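PDB 4UEJ: galactitol-1-phosphate 5-dehydrogenase from Escherichia coli, which catalyses the NAD-dependent oxidation of galactitol 1-phosphate to D-tagatose 6-phosphate and binds two zinc ions per subunit. Local coordinates for residues Gly71-Leu75 with Arg125-Ala130; Val84-Phe90 with Tyr290-Pro295; Gln231-Thr236 with Ala254-Gly260; Val247-His253 with Lys275-Leu281. All blocks are in the same frame, centred on the assembly; numbering follows the deposited sequence. Where two conformers were deposited one is given.

Contact 1 of 4, residues Gly71-Leu75 with Arg125-Ala130; sequences GVDDL and RKNVFA
Arg125 reaches Asp74 with CG set anti to its backbone N (chi1 168°) and a bend at chi2 (62°), while Asp74 turns CG between its own N and carbonyl carbon (chi1 65°) to meet it. The salt bridge ties two loops of the GroES-like domain: 71-75, which links strands 60-68 and 80-83, and the turn leading into strand 128-130. The guanidinium holds the carboxylate side-on, two nitrogens to two oxygens. Arg125 NE gives a nearly straight bond to Asp74 OD1 (2.9 Å) on its syn side, whereas Arg125 NH2 approaches Asp74 OD2 from above the carboxylate plane (2.9 Å). A methionine in place of Arg125 would probably leave the Asp74 carboxylate without its partner and free to turn. Leu75 points toward 125-130, next to Val128, which packs on Val28 of strand 27-36 as Val72 does. Leu75 CD1 lies over one guanidinium face, 3.6 Å from Arg125 NE, and also touches Val128 CG2 at 3.5 Å.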
loop_
_atom_site.group_PDB
_atom_site.type_symbol
_atom_site.label_atom_id
_atom_site.label_comp_id
_atom_site.label_asym_id
_atom_site.label_seq_id
_atom_site.Cartn_x
_atom_site.Cartn_y
_atom_site.Cartn_z
ATOM N N GLY A 71 -8.137 -37.320 22.108
ATOM C CA GLY A 71 -8.695 -36.043 22.512
ATOM C C GLY A 71 -9.579 -35.414 21.453
ATOM O O GLY A 71 -10.116 -34.324 21.656
ATOM N N VAL A 72 -9.728 -36.094 20.317
ATOM C CA VAL A 72 -10.543 -35.575 19.219
ATOM C C VAL A 72 -11.956 -36.146 19.284
ATOM O O VAL A 72 -12.162 -37.350 19.104
ATOM C CB VAL A 72 -9.922 -35.899 17.842
ATOM C CG1 VAL A 72 -10.851 -35.441 16.715
ATOM C CG2 VAL A 72 -8.555 -35.240 17.701
ATOM N N ASP A 73 -12.931 -35.280 19.545
ATOM C CA ASP A 73 -14.302 -35.737 19.756
ATOM C C ASP A 73 -15.279 -35.274 18.676
ATOM O O ASP A 73 -16.439 -35.695 18.666
ATOM C CB ASP A 73 -14.804 -35.293 21.142
ATOM C CG ASP A 73 -14.857 -33.770 21.310
ATOM O OD1 ASP A 73 -14.659 -33.024 20.329
ATOM O OD2 ASP A 73 -15.112 -33.317 22.447
ATOM N N ASP A 74 -14.816 -34.425 17.763
ATOM C CA ASP A 74 -15.719 -33.861 16.765
ATOM C C ASP A 74 -15.380 -34.308 15.343
ATOM O O ASP A 74 -15.895 -33.760 14.372
ATOM C CB ASP A 74 -15.733 -32.332 16.868
ATOM C CG ASP A 74 -14.396 -31.695 16.514
ATOM O OD1 ASP A 74 -13.352 -32.384 16.543
ATOM O OD2 ASP A 74 -14.393 -30.483 16.220
ATOM N N LEU A 75 -14.527 -35.320 15.230
ATOM C CA LEU A 75 -14.232 -35.939 13.944
ATOM C C LEU A 75 -14.137 -37.443 14.097
ATOM O O LEU A 75 -13.770 -37.949 15.156
ATOM C CB LEU A 75 -12.935 -35.401 13.347
ATOM C CG LEU A 75 -12.957 -34.026 12.688
ATOM C CD1 LEU A 75 -11.595 -33.766 12.088
ATOM C CD2 LEU A 75 -14.049 -33.932 11.628
ATOM N N ARG A 125 -5.654 -31.640 14.795
ATOM C CA ARG A 125 -7.078 -31.381 14.567
ATOM C C ARG A 125 -7.300 -30.002 13.947
ATOM O O ARG A 125 -8.123 -29.831 13.042
ATOM C CB ARG A 125 -7.861 -31.496 15.882
ATOM C CG ARG A 125 -9.299 -30.970 15.816
ATOM C CD ARG A 125 -10.130 -31.754 14.821
ATOM N NE ARG A 125 -11.483 -31.219 14.684
ATOM C CZ ARG A 125 -11.849 -30.317 13.775
ATOM N NH1 ARG A 125 -10.964 -29.831 12.913
ATOM N NH2 ARG A 125 -13.107 -29.899 13.727
ATOM N N LYS A 126 -6.544 -29.019 14.418
ATOM C CA LYS A 126 -6.712 -27.657 13.934
ATOM C C LYS A 126 -6.209 -27.487 12.502
ATOM O O LYS A 126 -6.409 -26.435 11.899
ATOM C CB LYS A 126 -6.008 -26.670 14.864
ATOM C CG LYS A 126 -6.783 -26.431 16.158
ATOM C CD LYS A 126 -6.234 -25.253 16.937
ATOM C CE LYS A 126 -7.324 -24.578 17.757
ATOM N NZ LYS A 126 -8.042 -25.550 18.630
ATOM N N ASN A 127 -5.564 -28.523 11.968
ATOM C CA ASN A 127 -5.083 -28.512 10.587
ATOM C C ASN A 127 -6.017 -29.220 9.606
ATOM O O ASN A 127 -5.628 -29.496 8.476
ATOM C CB ASN A 127 -3.696 -29.163 10.483
ATOM C CG ASN A 127 -2.608 -28.352 11.146
ATOM O OD1 ASN A 127 -1.838 -28.880 11.956
ATOM N ND2 ASN A 127 -2.520 -27.066 10.794
ATOM N N VAL A 128 -7.229 -29.553 10.034
ATOM C CA VAL A 128 -8.212 -30.063 9.078
ATOM C C VAL A 128 -9.524 -29.312 9.213
ATOM O O VAL A 128 -9.869 -28.811 10.288
ATOM C CB VAL A 128 -8.478 -31.575 9.236
ATOM C CG1 VAL A 128 -7.226 -32.380 8.914
ATOM C CG2 VAL A 128 -8.968 -31.893 10.627
ATOM N N PHE A 129 -10.245 -29.256 8.100
ATOM C CA PHE A 129 -11.477 -28.495 7.974
ATOM C C PHE A 129 -12.512 -29.406 7.346
ATOM O O PHE A 129 -12.317 -29.893 6.244
ATOM C CB PHE A 129 -11.230 -27.241 7.130
ATOM C CG PHE A 129 -12.468 -26.479 6.755
ATOM C CD1 PHE A 129 -13.002 -25.534 7.616
ATOM C CD2 PHE A 129 -13.056 -26.655 5.508
ATOM C CE1 PHE A 129 -14.127 -24.804 7.258
ATOM C CE2 PHE A 129 -14.175 -25.930 5.146
ATOM C CZ PHE A 129 -14.714 -25.005 6.030
ATOM N N ALA A 130 -13.592 -29.660 8.076
ATOM C CA ALA A 130 -14.580 -30.648 7.656
ATOM C C ALA A 130 -15.346 -30.180 6.428
ATOM O O ALA A 130 -15.801 -29.045 6.377
ATOM C CB ALA A 130 -15.542 -30.948 8.793
#

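Contact 2 of 4, residues Val84-Phe90 with Tyr290-Pro295; sequences VPLLPCF and YSSPWP. With ZN (zinc ion), chain C.
Val84 pushes CG1 between two aromatic residues of the 290-295 loop, 3.5 Å from Tyr290 CE1 and equally near Trp294 CZ2. Pro85 CD lies 3.3 Å from Tyr290 OH. Leu86 follows: its backbone N gives a weak hydrogen bond to Tyr290 OH (3.3 Å), its CB packs on Tyr290 CE2, and its carbonyl O meets the edge of the indole near CZ2. Pro88 then lies over an indole face, CG 3.9 Å from the centroid of the six-membered ring of Trp294, a CH-pi contact. Next comes Cys89, the first of four zinc ligands, whose SG binds the zinc ion together with Cys92, Cys95 and Cys103. Phe90 sends its edge onto the same indole face as Pro88, a T-shaped pair with planes 87° apart. Trp294 NE1 bonds outside the contact, to Lys126 O. With a single weak hydrogen bond across it, this joint between the GroES-like and zinc-binding dehydrogenase parts is held by shape and aromatic packing more than by polar bonds.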
loop_
_atom_site.group_PDB
_atom_site.type_symbol
_atom_site.label_atom_id
_atom_site.label_comp_id
_atom_site.label_asym_id
_atom_site.label_seq_id
_atom_site.Cartn_x
_atom_site.Cartn_y
_atom_site.Cartn_z
ATOM N N VAL A 84 -5.909 -27.577 6.498
ATOM C CA VAL A 84 -5.616 -26.197 6.861
ATOM C C VAL A 84 -4.131 -26.189 7.196
ATOM O O VAL A 84 -3.745 -26.611 8.279
ATOM C CB VAL A 84 -6.452 -25.730 8.060
ATOM C CG1 VAL A 84 -6.167 -24.262 8.386
ATOM C CG2 VAL A 84 -7.926 -25.946 7.787
ATOM N N PRO A 85 -3.286 -25.776 6.242
ATOM C CA PRO A 85 -1.875 -26.166 6.370
ATOM C C PRO A 85 -1.062 -25.353 7.376
ATOM O O PRO A 85 -0.044 -25.853 7.847
ATOM C CB PRO A 85 -1.327 -25.969 4.949
ATOM C CG PRO A 85 -2.261 -24.945 4.313
ATOM C CD PRO A 85 -3.613 -25.261 4.896
ATOM N N LEU A 86 -1.502 -24.142 7.693
ATOM C CA LEU A 86 -0.803 -23.299 8.677
ATOM C C LEU A 86 -1.113 -23.757 10.081
ATOM O O LEU A 86 -2.271 -24.003 10.404
ATOM C CB LEU A 86 -1.211 -21.829 8.523
ATOM C CG LEU A 86 -0.683 -20.930 9.660
ATOM C CD1 LEU A 86 0.742 -20.747 9.406
ATOM C CD2 LEU A 86 -1.375 -19.605 9.748
ATOM N N LEU A 87 -0.091 -23.860 10.924
ATOM C CA LEU A 87 -0.331 -24.087 12.340
ATOM C C LEU A 87 0.285 -22.954 13.141
ATOM O O LEU A 87 1.482 -22.968 13.427
ATOM C CB LEU A 87 0.234 -25.436 12.798
ATOM C CG LEU A 87 -0.121 -25.836 14.237
ATOM C CD1 LEU A 87 -1.614 -26.114 14.383
ATOM C CD2 LEU A 87 0.709 -27.027 14.720
ATOM N N PRO A 88 -0.533 -21.955 13.500
ATOM C CA PRO A 88 -0.041 -20.901 14.389
ATOM C C PRO A 88 0.155 -21.435 15.805
ATOM O O PRO A 88 -0.343 -22.525 16.140
ATOM C CB PRO A 88 -1.146 -19.840 14.340
ATOM C CG PRO A 88 -2.348 -20.528 13.861
ATOM C CD PRO A 88 -1.942 -21.771 13.120
ATOM N N CYS A 89 0.863 -20.675 16.634
ATOM C CA CYS A 89 1.135 -21.093 18.011
ATOM C C CYS A 89 -0.064 -20.817 18.921
ATOM O O CYS A 89 -0.225 -21.472 19.964
ATOM C CB CYS A 89 2.393 -20.396 18.552
ATOM S SG CYS A 89 2.158 -18.695 19.164
ATOM N N PHE A 90 -0.882 -19.842 18.513
ATOM C CA PHE A 90 -2.115 -19.433 19.194
ATOM C C PHE A 90 -1.913 -18.770 20.550
ATOM O O PHE A 90 -2.888 -18.543 21.279
ATOM C CB PHE A 90 -3.065 -20.625 19.371
ATOM C CG PHE A 90 -3.647 -21.119 18.093
ATOM C CD1 PHE A 90 -4.503 -20.322 17.357
ATOM C CD2 PHE A 90 -3.355 -22.394 17.635
ATOM C CE1 PHE A 90 -5.044 -20.785 16.173
ATOM C CE2 PHE A 90 -3.890 -22.860 16.455
ATOM C CZ PHE A 90 -4.742 -22.058 15.729
ATOM N N TYR A 290 -5.988 -16.687 6.426
ATOM C CA TYR A 290 -6.607 -17.010 7.700
ATOM C C TYR A 290 -7.105 -15.777 8.391
ATOM O O TYR A 290 -6.581 -14.677 8.196
ATOM C CB TYR A 290 -5.626 -17.743 8.619
ATOM C CG TYR A 290 -5.017 -18.911 7.917
ATOM C CD1 TYR A 290 -5.715 -20.100 7.804
ATOM C CD2 TYR A 290 -3.770 -18.814 7.320
ATOM C CE1 TYR A 290 -5.188 -21.167 7.130
ATOM C CE2 TYR A 290 -3.229 -19.877 6.652
ATOM C CZ TYR A 290 -3.949 -21.056 6.560
ATOM O OH TYR A 290 -3.435 -22.137 5.891
ATOM N N SER A 291 -8.129 -15.981 9.205
ATOM C CA SER A 291 -8.651 -14.929 10.050
ATOM C C SER A 291 -9.373 -15.571 11.223
ATOM O O SER A 291 -9.516 -16.792 11.292
ATOM C CB SER A 291 -9.581 -13.999 9.264
ATOM O OG SER A 291 -10.675 -14.709 8.716
ATOM N N SER A 292 -9.813 -14.741 12.156
ATOM C CA SER A 292 -10.480 -15.232 13.354
ATOM C C SER A 292 -11.998 -15.210 13.180
ATOM O O SER A 292 -12.533 -14.282 12.574
ATOM C CB SER A 292 -10.065 -14.391 14.561
ATOM O OG SER A 292 -10.857 -14.707 15.687
ATOM N N PRO A 293 -12.697 -16.232 13.710
ATOM C CA PRO A 293 -12.127 -17.376 14.433
ATOM C C PRO A 293 -11.511 -18.421 13.507
ATOM O O PRO A 293 -12.039 -18.669 12.421
ATOM C CB PRO A 293 -13.331 -17.951 15.175
ATOM C CG PRO A 293 -14.480 -17.637 14.291
ATOM C CD PRO A 293 -14.167 -16.317 13.637
ATOM N N TRP A 294 -10.398 -19.003 13.948
ATOM C CA TRP A 294 -9.639 -19.996 13.185
ATOM C C TRP A 294 -10.507 -21.099 12.571
ATOM O O TRP A 294 -11.346 -21.664 13.261
ATOM C CB TRP A 294 -8.586 -20.636 14.097
ATOM C CG TRP A 294 -7.712 -21.618 13.399
ATOM C CD1 TRP A 294 -7.824 -22.982 13.415
ATOM C CD2 TRP A 294 -6.593 -21.314 12.555
ATOM N NE1 TRP A 294 -6.837 -23.543 12.633
ATOM C CE2 TRP A 294 -6.072 -22.541 12.094
ATOM C CE3 TRP A 294 -5.982 -20.122 12.146
ATOM C CZ2 TRP A 294 -4.966 -22.611 11.256
ATOM C CZ3 TRP A 294 -4.890 -20.191 11.309
ATOM C CH2 TRP A 294 -4.394 -21.429 10.864
ATOM N N PRO A 295 -10.292 -21.424 11.279
ATOM C CA PRO A 295 -9.307 -20.846 10.354
ATOM C C PRO A 295 -9.768 -19.570 9.664
ATOM O O PRO A 295 -8.982 -18.947 8.948
ATOM C CB PRO A 295 -9.112 -21.960 9.322
ATOM C CG PRO A 295 -10.463 -22.614 9.254
ATOM C CD PRO A 295 -10.974 -22.589 10.686
HETATM ZN ZN ZN C . 1.551 -17.237 17.428
#

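Contact 3 of 4, residues Gln231-Thr236 with Ala254-Gly260; sequences QLILET and AQLALVG
Strands 231-235 and 255-258 are parallel neighbours in the six-stranded sheet of the Rossmann-type domain, joined through helix 240-249 as a right-handed beta-alpha-beta crossover. Four backbone bonds run between the strands, with Ile233 at the middle: its N donates to Gln255 O and its O accepts from Ala257 N, both at 2.7 Å. Leu232 and Leu234 share one face with Gln255 and Ala257, Leu232 CD1 resting on Gln255 CB (3.8 Å) and both leucines meeting Phe153 of helix 143-155. On the other face, Leu256 in the conformer given has CG anti to its N (chi1 167°), which brings CD1 to Ile233 CG2 at 3.9 Å; Ala246 of the crossover helix packs on both residues. At the C-terminal end, Glu235 turns its carboxylate to OG1 of Thr242 and the backbone N of Ala237 and Gly238. Regular pairing ends there with a shared acceptor: Glu235 O takes hydrogen bonds from Val259 N (2.9 Å) and Gly260 N (3.0 Å).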
loop_
_atom_site.group_PDB
_atom_site.type_symbol
_atom_site.label_atom_id
_atom_site.label_comp_id
_atom_site.label_asym_id
_atom_site.label_seq_id
_atom_site.Cartn_x
_atom_site.Cartn_y
_atom_site.Cartn_z
ATOM N N GLN A 231 -11.916 0.565 -7.975
ATOM C CA GLN A 231 -11.167 -0.604 -8.393
ATOM C C GLN A 231 -10.577 -1.364 -7.230
ATOM O O GLN A 231 -10.145 -0.791 -6.240
ATOM C CB GLN A 231 -10.041 -0.221 -9.345
ATOM C CG GLN A 231 -10.514 0.130 -10.724
ATOM C CD GLN A 231 -9.374 0.505 -11.626
ATOM O OE1 GLN A 231 -8.242 0.660 -11.175
ATOM N NE2 GLN A 231 -9.663 0.655 -12.912
ATOM N N LEU A 232 -10.555 -2.671 -7.392
ATOM C CA LEU A 232 -9.818 -3.570 -6.517
ATOM C C LEU A 232 -9.009 -4.461 -7.426
ATOM O O LEU A 232 -9.568 -5.275 -8.180
ATOM C CB LEU A 232 -10.774 -4.373 -5.634
ATOM C CG LEU A 232 -10.169 -5.547 -4.877
ATOM C CD1 LEU A 232 -9.050 -5.027 -3.987
ATOM C CD2 LEU A 232 -11.256 -6.246 -4.051
ATOM N N ILE A 233 -7.696 -4.285 -7.378
ATOM C CA ILE A 233 -6.785 -4.994 -8.244
ATOM C C ILE A 233 -6.066 -6.059 -7.421
ATOM O O ILE A 233 -5.480 -5.759 -6.382
ATOM C CB ILE A 233 -5.769 -4.030 -8.869
ATOM C CG1 ILE A 233 -6.479 -2.844 -9.546
ATOM C CG2 ILE A 233 -4.848 -4.756 -9.812
ATOM C CD1 ILE A 233 -5.536 -1.765 -10.066
ATOM N N LEU A 234 -6.137 -7.306 -7.855
ATOM C CA LEU A 234 -5.377 -8.352 -7.174
ATOM C C LEU A 234 -4.204 -8.751 -8.036
ATOM O O LEU A 234 -4.381 -9.226 -9.160
ATOM C CB LEU A 234 -6.234 -9.585 -6.898
ATOM C CG LEU A 234 -6.965 -9.676 -5.569
ATOM C CD1 LEU A 234 -7.988 -8.551 -5.470
ATOM C CD2 LEU A 234 -7.616 -11.057 -5.447
ATOM N N GLU A 235 -3.007 -8.552 -7.514
ATOM C CA GLU A 235 -1.785 -8.967 -8.173
ATOM C C GLU A 235 -1.481 -10.391 -7.734
ATOM O O GLU A 235 -1.050 -10.606 -6.599
ATOM C CB GLU A 235 -0.623 -8.020 -7.820
ATOM C CG GLU A 235 0.474 -7.988 -8.866
ATOM C CD GLU A 235 1.008 -9.375 -9.162
ATOM O OE1 GLU A 235 1.599 -10.005 -8.256
ATOM O OE2 GLU A 235 0.769 -9.864 -10.279
ATOM N N THR A 236 -1.683 -11.358 -8.632
ATOM C CA THR A 236 -1.461 -12.761 -8.282
ATOM C C THR A 236 -0.259 -13.378 -8.997
ATOM O O THR A 236 0.147 -14.492 -8.667
ATOM C CB THR A 236 -2.707 -13.627 -8.587
ATOM O OG1 THR A 236 -2.850 -13.820 -10.002
ATOM C CG2 THR A 236 -3.960 -12.952 -8.046
ATOM N N ALA A 254 -7.703 3.438 -6.249
ATOM C CA ALA A 254 -7.835 1.999 -6.376
ATOM C C ALA A 254 -7.229 1.318 -5.181
ATOM O O ALA A 254 -6.306 1.849 -4.544
ATOM C CB ALA A 254 -7.176 1.479 -7.676
ATOM N N GLN A 255 -7.798 0.171 -4.846
ATOM C CA GLN A 255 -7.187 -0.744 -3.896
ATOM C C GLN A 255 -6.359 -1.746 -4.662
ATOM O O GLN A 255 -6.830 -2.352 -5.636
ATOM C CB GLN A 255 -8.232 -1.473 -3.065
ATOM C CG GLN A 255 -8.979 -0.609 -2.074
ATOM C CD GLN A 255 -10.149 -1.357 -1.495
ATOM O OE1 GLN A 255 -11.059 -1.778 -2.225
ATOM N NE2 GLN A 255 -10.120 -1.570 -0.194
ATOM N N LEU A 256 -5.122 -1.948 -4.233
ATOM C CA LEU A 256 -4.248 -2.916 -4.896
ATOM C C LEU A 256 -3.760 -3.957 -3.902
ATOM O O LEU A 256 -2.869 -3.691 -3.090
ATOM C CB LEU A 256 -3.058 -2.216 -5.555
ATOM C CG LEU A 256 -1.875 -3.065 -6.030
ATOM C CD1 LEU A 256 -2.327 -4.231 -6.907
ATOM C CD2 LEU A 256 -0.885 -2.184 -6.764
ATOM N N ALA A 257 -4.343 -5.149 -3.993
ATOM C CA ALA A 257 -4.012 -6.249 -3.091
ATOM C C ALA A 257 -2.911 -7.108 -3.675
ATOM O O ALA A 257 -3.031 -7.638 -4.786
ATOM C CB ALA A 257 -5.233 -7.094 -2.796
ATOM N N LEU A 258 -1.839 -7.254 -2.910
ATOM C CA LEU A 258 -0.667 -7.975 -3.372
ATOM C C LEU A 258 -0.727 -9.377 -2.807
ATOM O O LEU A 258 -0.642 -9.561 -1.601
ATOM C CB LEU A 258 0.618 -7.273 -2.927
ATOM C CG LEU A 258 0.812 -5.828 -3.394
ATOM C CD1 LEU A 258 2.076 -5.246 -2.769
ATOM C CD2 LEU A 258 0.872 -5.744 -4.906
ATOM N N VAL A 259 -0.851 -10.345 -3.705
ATOM C CA VAL A 259 -1.043 -11.727 -3.328
ATOM C C VAL A 259 0.210 -12.518 -3.682
ATOM O O VAL A 259 0.626 -13.420 -2.960
ATOM C CB VAL A 259 -2.280 -12.296 -4.040
ATOM C CG1 VAL A 259 -2.517 -13.731 -3.646
ATOM C CG2 VAL A 259 -3.497 -11.428 -3.724
ATOM N N GLY A 260 0.824 -12.133 -4.790
ATOM C CA GLY A 260 1.965 -12.836 -5.342
ATOM C C GLY A 260 3.289 -12.392 -4.761
ATOM O O GLY A 260 3.608 -11.209 -4.739
HETATM O O HOH W 1 -11.895 -0.059 -4.278
HETATM O O HOH W 2 1.887 -9.365 -5.708
#

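Contact 4 of 4, residues Val247-His253 with Lys275-Leu281; sequences VEIAGPH and KILRKEL
Lys279 lays an extended side chain along the end of helix 240-249. Its CB passes 4.1 Å from Gly251 O; the chain runs straight on through CG, and CD and CE lie beside Ala250 O. The ammonium NZ of Lys279 then meets three backbone carbonyls, two of the last turn and one just after it: Ala250 O at 2.8 Å, in the carbonyl plane on a lone pair, Val247 O at 2.9 Å, also in plane, and Glu248 O by a weak bond. The positive charge thus probably suits the negative end of the helix dipole. A leucine in place of Lys279 would probably leave these carbonyls without their shared donor. Alongside, Lys275 NZ forms a salt bridge with Glu248 OE1 (2.6 Å), and the second carboxylate oxygen bonds Thr272. His253 N donates to Lys279 O, and Glu280 CB lies over the His253 ring in a CH-pi contact. Glu280, with positive phi, closes helix 270-278 in a Schellman motif. Val247 CG1 packs on Ile276 CG1, Ala250 CB on Leu281 CD2. The contact joins the ends of helices 240-249 and 270-278 just before strands 255-258 and 282-285, where His253 NE2 bonds Gln102 and Glu280 OE2 bonds His151, both of the second subunit.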
loop_
_atom_site.group_PDB
_atom_site.type_symbol
_atom_site.label_atom_id
_atom_site.label_comp_id
_atom_site.label_asym_id
_atom_site.label_seq_id
_atom_site.Cartn_x
_atom_site.Cartn_y
_atom_site.Cartn_z
ATOM N N VAL A 247 0.162 -0.665 -10.705
ATOM C CA VAL A 247 0.248 0.738 -10.334
ATOM C C VAL A 247 -0.018 1.624 -11.539
ATOM O O VAL A 247 -0.730 2.624 -11.444
ATOM C CB VAL A 247 1.625 1.074 -9.733
ATOM C CG1 VAL A 247 1.769 2.592 -9.534
ATOM C CG2 VAL A 247 1.791 0.337 -8.412
ATOM N N GLU A 248 0.536 1.247 -12.688
ATOM C CA GLU A 248 0.371 2.055 -13.892
ATOM C C GLU A 248 -1.072 2.102 -14.405
ATOM O O GLU A 248 -1.508 3.131 -14.928
ATOM C CB GLU A 248 1.304 1.555 -15.004
ATOM C CG GLU A 248 2.773 1.878 -14.722
ATOM C CD GLU A 248 3.062 3.374 -14.777
ATOM O OE1 GLU A 248 2.331 4.102 -15.483
ATOM O OE2 GLU A 248 4.021 3.829 -14.122
ATOM N N ILE A 249 -1.823 1.018 -14.258
ATOM C CA ILE A 249 -3.171 1.022 -14.804
ATOM C C ILE A 249 -4.204 1.484 -13.810
ATOM O O ILE A 249 -5.327 1.810 -14.196
ATOM C CB ILE A 249 -3.591 -0.370 -15.333
ATOM C CG1 ILE A 249 -3.770 -1.364 -14.184
ATOM C CG2 ILE A 249 -2.586 -0.851 -16.367
ATOM C CD1 ILE A 249 -4.284 -2.713 -14.637
ATOM N N ALA A 250 -3.829 1.540 -12.531
ATOM C CA ALA A 250 -4.815 1.772 -11.480
ATOM C C ALA A 250 -5.575 3.083 -11.665
ATOM O O ALA A 250 -5.017 4.085 -12.108
ATOM C CB ALA A 250 -4.142 1.756 -10.114
ATOM N N GLY A 251 -6.851 3.066 -11.310
ATOM C CA GLY A 251 -7.659 4.266 -11.352
ATOM C C GLY A 251 -7.555 5.001 -10.029
ATOM O O GLY A 251 -6.814 4.591 -9.127
ATOM N N PRO A 252 -8.289 6.103 -9.903
ATOM C CA PRO A 252 -8.183 6.930 -8.694
ATOM C C PRO A 252 -8.633 6.169 -7.441
ATOM O O PRO A 252 -9.675 5.508 -7.443
ATOM C CB PRO A 252 -9.104 8.122 -8.989
ATOM C CG PRO A 252 -9.931 7.710 -10.159
ATOM C CD PRO A 252 -9.144 6.708 -10.932
ATOM N N HIS A 253 -7.811 6.259 -6.400
ATOM C CA HIS A 253 -8.035 5.589 -5.119
ATOM C C HIS A 253 -8.279 4.083 -5.231
ATOM O O HIS A 253 -8.958 3.511 -4.379
ATOM C CB HIS A 253 -9.212 6.236 -4.387
ATOM C CG HIS A 253 -8.944 7.639 -3.944
ATOM N ND1 HIS A 253 -8.864 7.996 -2.617
ATOM C CD2 HIS A 253 -8.714 8.771 -4.651
ATOM C CE1 HIS A 253 -8.613 9.289 -2.523
ATOM N NE2 HIS A 253 -8.519 9.784 -3.743
ATOM N N LYS A 275 2.898 7.681 -8.811
ATOM C CA LYS A 275 1.500 7.392 -9.093
ATOM C C LYS A 275 0.815 6.756 -7.897
ATOM O O LYS A 275 -0.389 6.922 -7.720
ATOM C CB LYS A 275 1.363 6.484 -10.320
ATOM C CG LYS A 275 1.725 7.199 -11.608
ATOM C CD LYS A 275 1.442 6.343 -12.844
ATOM C CE LYS A 275 1.716 7.155 -14.104
ATOM N NZ LYS A 275 1.279 6.460 -15.369
ATOM N N ILE A 276 1.561 6.018 -7.076
ATOM C CA ILE A 276 0.945 5.486 -5.864
ATOM C C ILE A 276 0.421 6.643 -5.024
ATOM O O ILE A 276 -0.693 6.588 -4.499
ATOM C CB ILE A 276 1.929 4.651 -5.030
ATOM C CG1 ILE A 276 2.425 3.464 -5.841
ATOM C CG2 ILE A 276 1.286 4.226 -3.717
ATOM C CD1 ILE A 276 3.553 2.717 -5.177
ATOM N N LEU A 277 1.234 7.697 -4.909
ATOM C CA LEU A 277 0.819 8.901 -4.196
ATOM C C LEU A 277 -0.260 9.666 -4.952
ATOM O O LEU A 277 -1.324 9.947 -4.406
ATOM C CB LEU A 277 2.013 9.829 -3.936
ATOM C CG LEU A 277 2.896 9.410 -2.754
ATOM C CD1 LEU A 277 3.710 8.176 -3.091
ATOM C CD2 LEU A 277 3.807 10.567 -2.343
ATOM N N ARG A 278 0.017 9.987 -6.208
ATOM C CA ARG A 278 -0.883 10.846 -6.975
ATOM C C ARG A 278 -2.283 10.269 -7.154
ATOM O O ARG A 278 -3.263 11.016 -7.135
ATOM C CB ARG A 278 -0.271 11.158 -8.330
ATOM C CG ARG A 278 0.861 12.174 -8.253
ATOM C CD ARG A 278 1.410 12.432 -9.643
ATOM N NE ARG A 278 2.151 13.686 -9.711
ATOM C CZ ARG A 278 3.429 13.799 -9.390
ATOM N NH1 ARG A 278 4.094 12.732 -8.975
ATOM N NH2 ARG A 278 4.040 14.974 -9.481
ATOM N N LYS A 279 -2.376 8.955 -7.339
ATOM C CA LYS A 279 -3.669 8.296 -7.441
ATOM C C LYS A 279 -4.257 7.988 -6.078
ATOM O O LYS A 279 -5.391 7.535 -5.977
ATOM C CB LYS A 279 -3.561 6.995 -8.254
ATOM C CG LYS A 279 -2.992 7.189 -9.650
ATOM C CD LYS A 279 -2.850 5.839 -10.343
ATOM C CE LYS A 279 -2.270 6.009 -11.737
ATOM N NZ LYS A 279 -2.321 4.735 -12.510
ATOM N N GLU A 280 -3.475 8.239 -5.031
ATOM C CA GLU A 280 -3.850 7.874 -3.666
ATOM C C GLU A 280 -4.320 6.421 -3.591
ATOM O O GLU A 280 -5.391 6.119 -3.078
ATOM C CB GLU A 280 -4.900 8.845 -3.120
ATOM C CG GLU A 280 -4.253 10.216 -2.819
ATOM C CD GLU A 280 -5.151 11.197 -2.063
ATOM O OE1 GLU A 280 -6.381 11.196 -2.247
ATOM O OE2 GLU A 280 -4.609 11.975 -1.266
ATOM N N LEU A 281 -3.482 5.531 -4.094
ATOM C CA LEU A 281 -3.766 4.109 -4.031
ATOM C C LEU A 281 -3.674 3.627 -2.590
ATOM O O LEU A 281 -3.021 4.248 -1.744
ATOM C CB LEU A 281 -2.789 3.325 -4.895
ATOM C CG LEU A 281 -2.703 3.759 -6.353
ATOM C CD1 LEU A 281 -1.764 2.838 -7.098
ATOM C CD2 LEU A 281 -4.104 3.748 -6.973
HETATM O O HOH W 3 -7.388 3.996 -2.055
#

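Contacts 3 and 4 alternate along the chain, helix 240-249 of contact 4 linking the two strands of contact 3, and they touch: Gln231 OE1 accepts from Gly251 N. Contacts 2, 3 and 4 are buried, contact 1 partly so. Contact 3 is bonded mainly backbone to backbone; contact 4, off-centre at the subunit interface, relies on lysine side chains and helix ends. Contacts 1 and 2 also touch, through Asn127 with Val84. Contact 1 stays within the GroES-like domain and turns on one salt bridge, whereas contact 2 bridges the two family regions with aromatic packing. Contacts 1 and 4 lie on opposite sides of the chain's centre, their own centres about 44 Å apart.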